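Local coordinates for hypothetical protein (Pseudomonas aeruginosa, PDB 2H9F) that probably acts as a methylaconitate isomerase of the PrpF family, at residues A[23-31]-A[41-49]; A[78-89]-A[135-146]. All coordinates share one frame; numbering follows the deposited sequence.

Contact 1: residues A[23-31]-A[41-49]; sequences VFFRLEDLP and RDRLFMRVI. With SO4 (sulfate ion), chain H.
Phe-25 and Phe-45 form the middle of this contact. The rings lie almost parallel (19°) but are displaced so far that they hardly overlap, with centroids 5.0 Å apart. Phe-45 CE1 sits over one face of the Phe-25 ring, 3.6 Å from Phe-25 CE1. Leu-30 crosses at about a right angle, its CD2 at the edge of the Phe-45 ring, 4.2 Å from Phe-45 CE1. The same methyl meets Leu-44 CD2 at 4.1 Å. Leu-44 CG lies opposite the backbone N (chi1 173°), which carries CD2 out to Leu-30 and, head-on, to Pro-31 CD. Val-23 and Val-48 point tip to tip, with Val-23 CG2 4.0 Å from Val-48 CG1. Arg-41 bends at chi3 and brings NH2 to 3.5 Å from Leu-27 CD1, while its NE is hydrogen-bonded to Cys-34 O.

In the second shell, Arg-26 grips Asp-29 side-on, through NE and NH2. Glu-28 OE2 lies over one face of the Arg-26 guanidinium, a salt bridge of charges alone. Arg-26 NH1 hydrogen-bonds to Ala-119 O and only weakly to a sulfate, probably from the crystallisation liquor. Ile-10, Val-389 and Val-391 also pack against this apolar layer. Phe-24 instead meets Phe-115 of helix 106-118. Helix 39-49 thus covers one side of strand 20-26 and helix 106-118 the other, consistent with the diaminopimelate epimerase-like fold of PrpF proteins.

Contact 2: residues A[78-89]-A[135-146]; sequences SSQPGHDVDYLY and VRIWQANIGKTI. With SO4 (sulfate ion), chain E.
Strands 85-89 and 135-139 run parallel, the axes of the two short segments at 44°, and pair Val-85 with Ile-137, Asp-86 with Trp-138 and Tyr-87 with Gln-139. Before the first pair, Arg-136 holds Asp-84 side-on in a salt bridge: NH2 gives a straight bond to OD1 at 2.9 Å and NE one to OD2 at 3.0 Å, both from above the carboxylate plane. The backbone N of Arg-136 takes the anti lone pair of OD2. Gly-82 N, in the type II turn 80-83, hydrogen-bonds to a sulfate O4 at 2.6 Å. Trp-138 CG is trans to the backbone N (chi1 -180°), which lays the indole between Gly-143 CA and Gln-80 CG, the latter 3.8 Å from the centroid of the six-membered ring. The Trp-138 edge meets the His-83 face in a T-shaped pair, and His-83 NE2 hydrogen-bonds to Thr-145 OG1 at 2.6 Å.

Strands 131-139 and 144-153 form a beta hairpin with a G1 beta bulge at Gly-143 and Lys-144, opposite Gln-139. On the Val-85 and Tyr-87 side, the epimerase-like fold places helix 106-118. Gln-139 NE2 sits over the Tyr-87 ring, and Tyr-87 OH is hydrogen-bonded to Cys-105 O. Asn-141 OD1 accepts from Gln-139 NE2 and Tyr-89 N.

In the fold
From the N terminus, strand 20-26 leads through a 3-10 turn and loop into helix 39-49, and contact 1 closes this short loop; nine residues separate its two segments. The chain then reaches strand 71-77, which pairs parallel with 20-26 and antiparallel with 85-92. It therefore lies between the strand of contact 1 and the first strand of contact 2. Contact 2 closes a longer loop of 45 residues, which holds helix 106-118, and joins strand 85-92 to the hairpin 131-153. The two loops follow in series and neither nest nor cross. Their centres lie about 19 Å apart. They touch where Arg-41 NH1 packs against Leu-88 CD2 at 3.4 Å.

Contact 1: residues A[23-31]-A[41-49]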
loop_
_atom_site.group_PDB
_atom_site.type_symbol
_atom_site.label_atom_id
_atom_site.label_comp_id
_atom_site.label_asym_id
_atom_site.label_seq_id
_atom_site.Cartn_x
_atom_site.Cartn_y
_atom_site.Cartn_z
ATOM N N VAL A 23 -8.053 10.288 -1.697
ATOM C CA VAL A 23 -9.306 10.165 -2.378
ATOM C C VAL A 23 -9.964 11.512 -2.188
ATOM O O VAL A 23 -10.117 11.937 -1.053
ATOM C CB VAL A 23 -10.239 9.077 -1.787
ATOM C CG1 VAL A 23 -11.499 8.971 -2.649
ATOM C CG2 VAL A 23 -9.542 7.714 -1.671
ATOM N N PHE A 24 -10.296 12.172 -3.309
ATOM C CA PHE A 24 -10.838 13.514 -3.316
ATOM C C PHE A 24 -12.335 13.541 -3.665
ATOM O O PHE A 24 -12.800 12.884 -4.598
ATOM C CB PHE A 24 -10.065 14.417 -4.288
ATOM C CG PHE A 24 -8.712 14.840 -3.809
ATOM C CD1 PHE A 24 -7.672 13.922 -3.682
ATOM C CD2 PHE A 24 -8.444 16.165 -3.581
ATOM C CE1 PHE A 24 -6.431 14.306 -3.265
ATOM C CE2 PHE A 24 -7.198 16.562 -3.181
ATOM C CZ PHE A 24 -6.192 15.635 -3.014
ATOM N N PHE A 25 -13.069 14.331 -2.883
ATOM C CA PHE A 25 -14.485 14.517 -3.094
ATOM C C PHE A 25 -14.845 15.983 -3.228
ATOM O O PHE A 25 -14.337 16.795 -2.480
ATOM C CB PHE A 25 -15.249 14.000 -1.867
ATOM C CG PHE A 25 -15.015 12.567 -1.578
ATOM C CD1 PHE A 25 -13.948 12.173 -0.799
ATOM C CD2 PHE A 25 -15.866 11.599 -2.100
ATOM C CE1 PHE A 25 -13.709 10.814 -0.538
ATOM C CE2 PHE A 25 -15.676 10.246 -1.792
ATOM C CZ PHE A 25 -14.603 9.860 -0.995
ATOM N N ARG A 26 -15.781 16.300 -4.117
ATOM C CA ARG A 26 -16.528 17.566 -3.980
ATOM C C ARG A 26 -17.565 17.458 -2.889
ATOM O O ARG A 26 -18.279 16.454 -2.811
ATOM C CB ARG A 26 -17.259 17.916 -5.246
ATOM C CG ARG A 26 -16.438 17.743 -6.503
ATOM C CD ARG A 26 -17.105 18.346 -7.700
ATOM N NE ARG A 26 -18.421 17.788 -7.943
ATOM C CZ ARG A 26 -19.238 18.175 -8.912
ATOM N NH1 ARG A 26 -18.884 19.141 -9.753
ATOM N NH2 ARG A 26 -20.446 17.619 -9.006
ATOM N N LEU A 27 -17.722 18.498 -2.074
ATOM C CA LEU A 27 -18.707 18.449 -0.993
ATOM C C LEU A 27 -20.110 18.052 -1.483
ATOM O O LEU A 27 -20.755 17.197 -0.895
ATOM C CB LEU A 27 -18.761 19.789 -0.258
ATOM C CG LEU A 27 -19.747 19.952 0.884
ATOM C CD1 LEU A 27 -19.441 19.033 2.075
ATOM C CD2 LEU A 27 -19.745 21.422 1.281
ATOM N N GLU A 28 -20.551 18.652 -2.577
ATOM C CA GLU A 28 -21.873 18.389 -3.150
ATOM C C GLU A 28 -22.081 16.946 -3.612
ATOM O O GLU A 28 -23.215 16.505 -3.741
ATOM C CB GLU A 28 -22.119 19.336 -4.344
ATOM C CG GLU A 28 -21.241 19.029 -5.594
ATOM C CD GLU A 28 -21.212 20.174 -6.655
ATOM O OE1 GLU A 28 -22.297 20.354 -7.271
ATOM O OE2 GLU A 28 -20.121 20.852 -6.862
ATOM N N ASP A 29 -20.997 16.217 -3.895
ATOM C CA ASP A 29 -21.093 14.806 -4.296
ATOM C C ASP A 29 -21.256 13.828 -3.135
ATOM O O ASP A 29 -21.521 12.631 -3.349
ATOM C CB ASP A 29 -19.864 14.399 -5.085
ATOM C CG ASP A 29 -19.771 15.081 -6.427
ATOM O OD1 ASP A 29 -20.840 15.544 -6.935
ATOM O OD2 ASP A 29 -18.622 15.143 -6.981
ATOM N N LEU A 30 -21.119 14.315 -1.905
ATOM C CA LEU A 30 -21.171 13.429 -0.751
ATOM C C LEU A 30 -22.608 13.152 -0.418
ATOM O O LEU A 30 -23.467 14.020 -0.583
ATOM C CB LEU A 30 -20.495 14.050 0.482
ATOM C CG LEU A 30 -18.969 14.217 0.416
ATOM C CD1 LEU A 30 -18.417 14.938 1.666
ATOM C CD2 LEU A 30 -18.240 12.896 0.197
ATOM N N PRO A 31 -22.870 11.985 0.167
ATOM C CA PRO A 31 -24.185 11.783 0.773
ATOM C C PRO A 31 -24.596 12.893 1.707
ATOM O O PRO A 31 -23.776 13.518 2.358
ATOM C CB PRO A 31 -24.018 10.484 1.542
ATOM C CG PRO A 31 -22.941 9.769 0.846
ATOM C CD PRO A 31 -21.999 10.834 0.389
ATOM N N ARG A 41 -19.671 11.342 8.345
ATOM C CA ARG A 41 -18.598 11.664 7.407
ATOM C C ARG A 41 -17.339 10.833 7.728
ATOM O O ARG A 41 -16.662 10.274 6.854
ATOM C CB ARG A 41 -18.289 13.176 7.484
ATOM C CG ARG A 41 -17.100 13.536 6.627
ATOM C CD ARG A 41 -16.720 14.992 6.733
ATOM N NE ARG A 41 -17.661 15.804 5.989
ATOM C CZ ARG A 41 -17.654 17.134 5.960
ATOM N NH1 ARG A 41 -16.713 17.836 6.591
ATOM N NH2 ARG A 41 -18.564 17.752 5.233
ATOM N N ASP A 42 -17.022 10.789 9.006
ATOM C CA ASP A 42 -15.840 10.088 9.532
ATOM C C ASP A 42 -15.966 8.615 9.178
ATOM O O ASP A 42 -15.046 8.044 8.571
ATOM C CB ASP A 42 -15.761 10.339 11.070
ATOM C CG ASP A 42 -15.154 11.713 11.423
ATOM O OD1 ASP A 42 -15.015 12.567 10.524
ATOM O OD2 ASP A 42 -14.839 11.929 12.620
ATOM N N ARG A 43 -17.137 8.023 9.457
ATOM C CA ARG A 43 -17.438 6.612 9.115
ATOM C C ARG A 43 -17.289 6.362 7.620
ATOM O O ARG A 43 -16.684 5.338 7.166
ATOM C CB ARG A 43 -18.886 6.260 9.532
ATOM C CG ARG A 43 -19.212 6.403 11.003
ATOM C CD ARG A 43 -20.543 5.716 11.421
ATOM N NE ARG A 43 -21.763 6.401 10.964
ATOM C CZ ARG A 43 -22.586 7.092 11.758
ATOM N NH1 ARG A 43 -22.329 7.207 13.050
ATOM N NH2 ARG A 43 -23.660 7.694 11.271
ATOM N N LEU A 44 -17.829 7.295 6.825
ATOM C CA LEU A 44 -17.763 7.138 5.384
ATOM C C LEU A 44 -16.306 7.005 4.941
ATOM O O LEU A 44 -15.948 6.071 4.226
ATOM C CB LEU A 44 -18.451 8.286 4.630
ATOM C CG LEU A 44 -18.227 8.212 3.096
ATOM C CD1 LEU A 44 -18.886 6.993 2.511
ATOM C CD2 LEU A 44 -18.714 9.497 2.381
ATOM N N PHE A 45 -15.469 7.930 5.401
ATOM C CA PHE A 45 -14.083 7.972 4.983
ATOM C C PHE A 45 -13.244 6.804 5.515
ATOM O O PHE A 45 -12.395 6.241 4.811
ATOM C CB PHE A 45 -13.499 9.326 5.352
ATOM C CG PHE A 45 -14.039 10.471 4.515
ATOM C CD1 PHE A 45 -14.812 10.242 3.389
ATOM C CD2 PHE A 45 -13.678 11.764 4.799
ATOM C CE1 PHE A 45 -15.290 11.271 2.646
ATOM C CE2 PHE A 45 -14.112 12.789 4.016
ATOM C CZ PHE A 45 -14.957 12.552 2.965
HETATM N N MSE A 46 -13.524 6.410 6.745
HETATM C CA MSE A 46 -12.969 5.154 7.298
HETATM C C MSE A 46 -13.273 4.032 6.320
HETATM O O MSE A 46 -12.369 3.281 5.802
HETATM C CB MSE A 46 -13.596 4.881 8.723
HETATM C CG MSE A 46 -13.000 5.656 9.805
HETATM SE SE MSE A 46 -13.979 5.131 11.366
HETATM C CE MSE A 46 -14.269 6.828 12.389
ATOM N N ARG A 47 -14.508 3.978 5.857
ATOM C CA ARG A 47 -14.913 2.828 5.045
ATOM C C ARG A 47 -14.327 2.917 3.626
ATOM O O ARG A 47 -13.897 1.893 3.036
ATOM C CB ARG A 47 -16.450 2.684 5.088
ATOM C CG ARG A 47 -16.987 1.326 4.604
ATOM C CD ARG A 47 -16.811 0.134 5.591
ATOM N NE ARG A 47 -16.564 -1.004 4.722
ATOM C CZ ARG A 47 -17.298 -2.104 4.563
ATOM N NH1 ARG A 47 -18.365 -2.422 5.311
ATOM N NH2 ARG A 47 -16.877 -2.954 3.631
ATOM N N VAL A 48 -14.252 4.135 3.086
ATOM C CA VAL A 48 -13.634 4.302 1.732
ATOM C C VAL A 48 -12.209 3.830 1.757
ATOM O O VAL A 48 -11.706 3.169 0.791
ATOM C CB VAL A 48 -13.719 5.797 1.279
ATOM C CG1 VAL A 48 -12.762 6.129 0.163
ATOM C CG2 VAL A 48 -15.167 6.113 0.873
ATOM N N ILE A 49 -11.509 4.251 2.804
ATOM C CA ILE A 49 -10.105 3.898 3.019
ATOM C C ILE A 49 -9.831 2.433 3.353
ATOM O O ILE A 49 -8.834 1.850 2.854
ATOM C CB ILE A 49 -9.434 4.817 4.054
ATOM C CG1 ILE A 49 -9.248 6.216 3.434
ATOM C CG2 ILE A 49 -8.080 4.268 4.506
ATOM C CD1 ILE A 49 -8.468 6.235 2.105
HETATM S S SO4 H . -21.939 18.979 -12.283
HETATM O O1 SO4 H . -20.599 18.515 -12.653
HETATM O O2 SO4 H . -21.851 20.048 -11.282
HETATM O O3 SO4 H . -22.596 19.492 -13.487
HETATM O O4 SO4 H . -22.722 17.866 -11.741
#

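Contact 2: residues A[78-89]-A[135-146]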
loop_
_atom_site.group_PDB
_atom_site.type_symbol
_atom_site.label_atom_id
_atom_site.label_comp_id
_atom_site.label_asym_id
_atom_site.label_seq_id
_atom_site.Cartn_x
_atom_site.Cartn_y
_atom_site.Cartn_z
ATOM N N SER A 78 -15.393 28.191 -1.887
ATOM C CA SER A 78 -15.120 28.875 -0.655
ATOM C C SER A 78 -16.153 29.924 -0.306
ATOM O O SER A 78 -16.610 30.678 -1.163
ATOM C CB SER A 78 -13.792 29.567 -0.763
ATOM O OG SER A 78 -13.426 30.073 0.484
ATOM N N SER A 79 -16.453 29.998 0.980
ATOM C CA SER A 79 -17.249 31.089 1.559
ATOM C C SER A 79 -16.337 32.246 1.962
ATOM O O SER A 79 -16.788 33.363 2.214
ATOM C CB SER A 79 -17.928 30.543 2.822
ATOM O OG SER A 79 -17.048 29.560 3.416
ATOM N N GLN A 80 -15.043 31.959 2.004
ATOM C CA GLN A 80 -14.056 32.868 2.515
ATOM C C GLN A 80 -13.685 33.913 1.422
ATOM O O GLN A 80 -13.311 33.566 0.316
ATOM C CB GLN A 80 -12.883 32.011 3.004
ATOM C CG GLN A 80 -11.816 32.719 3.775
ATOM C CD GLN A 80 -12.287 33.286 5.105
ATOM O OE1 GLN A 80 -13.153 32.702 5.791
ATOM N NE2 GLN A 80 -11.702 34.439 5.483
ATOM N N PRO A 81 -13.858 35.213 1.712
ATOM C CA PRO A 81 -13.534 36.219 0.704
ATOM C C PRO A 81 -12.135 36.064 0.164
ATOM O O PRO A 81 -11.210 35.813 0.934
ATOM C CB PRO A 81 -13.638 37.534 1.468
ATOM C CG PRO A 81 -14.564 37.244 2.539
ATOM C CD PRO A 81 -14.377 35.825 2.939
ATOM N N GLY A 82 -11.992 36.215 -1.146
ATOM C CA GLY A 82 -10.696 36.123 -1.801
ATOM C C GLY A 82 -10.149 34.728 -1.963
ATOM O O GLY A 82 -8.946 34.535 -2.159
ATOM N N HIS A 83 -11.027 33.737 -1.928
ATOM C CA HIS A 83 -10.613 32.364 -2.100
ATOM C C HIS A 83 -11.539 31.654 -3.066
ATOM O O HIS A 83 -12.703 31.974 -3.168
ATOM C CB HIS A 83 -10.604 31.677 -0.726
ATOM C CG HIS A 83 -9.520 32.172 0.189
ATOM N ND1 HIS A 83 -9.683 33.256 1.031
ATOM C CD2 HIS A 83 -8.246 31.739 0.372
ATOM C CE1 HIS A 83 -8.550 33.466 1.688
ATOM N NE2 HIS A 83 -7.672 32.545 1.324
ATOM N N ASP A 84 -10.989 30.696 -3.787
ATOM C CA ASP A 84 -11.742 29.862 -4.707
ATOM C C ASP A 84 -12.345 28.626 -4.058
ATOM O O ASP A 84 -13.488 28.296 -4.352
ATOM C CB ASP A 84 -10.836 29.431 -5.865
ATOM C CG ASP A 84 -10.346 30.623 -6.646
ATOM O OD1 ASP A 84 -11.219 31.374 -7.155
ATOM O OD2 ASP A 84 -9.121 30.851 -6.659
ATOM N N VAL A 85 -11.573 27.917 -3.233
ATOM C CA VAL A 85 -12.040 26.668 -2.646
ATOM C C VAL A 85 -11.698 26.569 -1.182
ATOM O O VAL A 85 -10.675 27.081 -0.745
ATOM C CB VAL A 85 -11.447 25.455 -3.379
ATOM C CG1 VAL A 85 -12.019 25.392 -4.851
ATOM C CG2 VAL A 85 -9.895 25.475 -3.331
ATOM N N ASP A 86 -12.569 25.919 -0.416
ATOM C CA ASP A 86 -12.216 25.443 0.910
ATOM C C ASP A 86 -11.708 24.013 0.806
ATOM O O ASP A 86 -12.303 23.180 0.129
ATOM C CB ASP A 86 -13.408 25.484 1.855
ATOM C CG ASP A 86 -13.855 26.872 2.170
ATOM O OD1 ASP A 86 -13.090 27.820 1.893
ATOM O OD2 ASP A 86 -14.982 27.040 2.702
ATOM N N TYR A 87 -10.625 23.736 1.521
ATOM C CA TYR A 87 -9.889 22.496 1.442
ATOM C C TYR A 87 -9.805 21.903 2.819
ATOM O O TYR A 87 -9.270 22.495 3.740
ATOM C CB TYR A 87 -8.512 22.787 0.851
ATOM C CG TYR A 87 -7.415 21.794 1.124
ATOM C CD1 TYR A 87 -7.627 20.450 0.979
ATOM C CD2 TYR A 87 -6.148 22.218 1.495
ATOM C CE1 TYR A 87 -6.602 19.552 1.204
ATOM C CE2 TYR A 87 -5.117 21.320 1.748
ATOM C CZ TYR A 87 -5.353 19.989 1.607
ATOM O OH TYR A 87 -4.347 19.063 1.827
ATOM N N LEU A 88 -10.397 20.727 2.957
ATOM C CA LEU A 88 -10.454 20.002 4.214
ATOM C C LEU A 88 -9.787 18.651 4.022
ATOM O O LEU A 88 -10.093 17.951 3.068
ATOM C CB LEU A 88 -11.917 19.805 4.601
ATOM C CG LEU A 88 -12.323 19.792 6.070
ATOM C CD1 LEU A 88 -11.837 21.007 6.826
ATOM C CD2 LEU A 88 -13.858 19.655 6.141
ATOM N N TYR A 89 -8.899 18.276 4.939
ATOM C CA TYR A 89 -8.122 17.061 4.828
ATOM C C TYR A 89 -8.330 16.191 6.083
ATOM O O TYR A 89 -8.281 16.679 7.224
ATOM C CB TYR A 89 -6.680 17.469 4.590
ATOM C CG TYR A 89 -5.665 16.565 5.169
ATOM C CD1 TYR A 89 -5.511 15.271 4.690
ATOM C CD2 TYR A 89 -4.833 17.000 6.190
ATOM C CE1 TYR A 89 -4.545 14.413 5.234
ATOM C CE2 TYR A 89 -3.879 16.163 6.749
ATOM C CZ TYR A 89 -3.737 14.873 6.271
ATOM O OH TYR A 89 -2.774 14.044 6.819
ATOM N N VAL A 135 -5.006 29.244 -8.248
ATOM C CA VAL A 135 -6.063 28.691 -7.429
ATOM C C VAL A 135 -5.851 29.157 -5.991
ATOM O O VAL A 135 -4.839 28.860 -5.392
ATOM C CB VAL A 135 -6.118 27.154 -7.494
ATOM C CG1 VAL A 135 -7.276 26.652 -6.661
ATOM C CG2 VAL A 135 -6.229 26.669 -8.929
ATOM N N ARG A 136 -6.806 29.893 -5.442
ATOM C CA ARG A 136 -6.691 30.414 -4.085
ATOM C C ARG A 136 -7.397 29.479 -3.089
ATOM O O ARG A 136 -8.635 29.425 -3.047
ATOM C CB ARG A 136 -7.312 31.801 -4.029
ATOM C CG ARG A 136 -6.690 32.797 -5.040
ATOM C CD ARG A 136 -7.555 34.064 -5.180
ATOM N NE ARG A 136 -8.863 33.749 -5.756
ATOM C CZ ARG A 136 -9.914 34.560 -5.767
ATOM N NH1 ARG A 136 -9.850 35.779 -5.256
ATOM N NH2 ARG A 136 -11.046 34.153 -6.310
ATOM N N ILE A 137 -6.602 28.767 -2.273
ATOM C CA ILE A 137 -7.096 27.687 -1.403
ATOM C C ILE A 137 -7.184 28.171 0.024
ATOM O O ILE A 137 -6.221 28.721 0.554
ATOM C CB ILE A 137 -6.180 26.465 -1.443
ATOM C CG1 ILE A 137 -6.032 25.969 -2.885
ATOM C CG2 ILE A 137 -6.729 25.353 -0.508
ATOM C CD1 ILE A 137 -4.828 25.029 -3.146
ATOM N N TRP A 138 -8.358 28.031 0.631
ATOM C CA TRP A 138 -8.502 28.253 2.062
ATOM C C TRP A 138 -8.335 26.905 2.729
ATOM O O TRP A 138 -9.175 26.051 2.568
ATOM C CB TRP A 138 -9.864 28.789 2.360
ATOM C CG TRP A 138 -10.107 29.058 3.785
ATOM C CD1 TRP A 138 -11.036 28.458 4.580
ATOM C CD2 TRP A 138 -9.450 30.034 4.598
ATOM N NE1 TRP A 138 -10.993 28.990 5.837
ATOM C CE2 TRP A 138 -10.032 29.967 5.876
ATOM C CE3 TRP A 138 -8.435 30.959 4.367
ATOM C CZ2 TRP A 138 -9.626 30.793 6.935
ATOM C CZ3 TRP A 138 -8.028 31.775 5.417
ATOM C CH2 TRP A 138 -8.629 31.687 6.685
ATOM N N GLN A 139 -7.205 26.707 3.401
ATOM C CA GLN A 139 -6.934 25.498 4.156
ATOM C C GLN A 139 -7.846 25.629 5.361
ATOM O O GLN A 139 -7.594 26.395 6.279
ATOM C CB GLN A 139 -5.450 25.404 4.532
ATOM C CG GLN A 139 -4.881 24.017 4.574
ATOM C CD GLN A 139 -5.665 23.124 5.517
ATOM O OE1 GLN A 139 -5.936 23.533 6.646
ATOM N NE2 GLN A 139 -6.036 21.889 5.063
ATOM N N ALA A 140 -8.945 24.875 5.302
ATOM C CA ALA A 140 -10.026 24.941 6.291
ATOM C C ALA A 140 -9.650 24.276 7.628
ATOM O O ALA A 140 -10.185 24.654 8.656
ATOM C CB ALA A 140 -11.319 24.327 5.709
ATOM N N ASN A 141 -8.711 23.324 7.613
ATOM C CA ASN A 141 -8.263 22.661 8.862
ATOM C C ASN A 141 -7.583 23.632 9.763
ATOM O O ASN A 141 -7.942 23.723 10.926
ATOM C CB ASN A 141 -7.335 21.448 8.599
ATOM C CG ASN A 141 -7.990 20.390 7.642
ATOM O OD1 ASN A 141 -7.986 20.574 6.424
ATOM N ND2 ASN A 141 -8.568 19.327 8.202
ATOM N N ILE A 142 -6.638 24.402 9.223
ATOM C CA ILE A 142 -5.871 25.393 10.035
ATOM C C ILE A 142 -6.168 26.892 9.818
ATOM O O ILE A 142 -5.609 27.715 10.543
ATOM C CB ILE A 142 -4.327 25.149 9.882
ATOM C CG1 ILE A 142 -3.811 25.680 8.529
ATOM C CG2 ILE A 142 -4.005 23.629 10.063
ATOM C CD1 ILE A 142 -2.633 24.918 7.932
ATOM N N GLY A 143 -7.008 27.263 8.837
ATOM C CA GLY A 143 -7.368 28.695 8.622
ATOM C C GLY A 143 -6.289 29.561 7.957
ATOM O O GLY A 143 -6.008 30.656 8.393
ATOM N N LYS A 144 -5.716 29.069 6.861
ATOM C CA LYS A 144 -4.586 29.706 6.183
ATOM C C LYS A 144 -4.757 29.594 4.671
ATOM O O LYS A 144 -5.349 28.657 4.188
ATOM C CB LYS A 144 -3.299 28.964 6.559
ATOM C CG LYS A 144 -2.862 29.093 8.029
ATOM C CD LYS A 144 -2.284 30.452 8.297
ATOM C CE LYS A 144 -1.335 30.437 9.484
ATOM N NZ LYS A 144 -0.955 31.855 9.817
ATOM N N THR A 145 -4.183 30.531 3.936
ATOM C CA THR A 145 -4.240 30.567 2.487
ATOM C C THR A 145 -3.045 29.865 1.877
ATOM O O THR A 145 -1.885 30.024 2.308
ATOM C CB THR A 145 -4.267 32.018 2.019
ATOM O OG1 THR A 145 -5.419 32.644 2.588
ATOM C CG2 THR A 145 -4.296 32.137 0.468
ATOM N N ILE A 146 -3.342 29.087 0.848
ATOM C CA ILE A 146 -2.365 28.495 -0.008
ATOM C C ILE A 146 -2.760 28.914 -1.436
ATOM O O ILE A 146 -3.933 28.834 -1.804
ATOM C CB ILE A 146 -2.369 26.947 0.056
ATOM C CG1 ILE A 146 -2.260 26.442 1.491
ATOM C CG2 ILE A 146 -1.247 26.356 -0.825
ATOM C CD1 ILE A 146 -2.491 24.921 1.608
HETATM S S SO4 E . -15.110 37.281 -2.928
HETATM O O1 SO4 E . -15.609 37.517 -1.557
HETATM O O2 SO4 E . -16.051 36.444 -3.664
HETATM O O3 SO4 E . -14.995 38.567 -3.626
HETATM O O4 SO4 E . -13.806 36.604 -2.935
#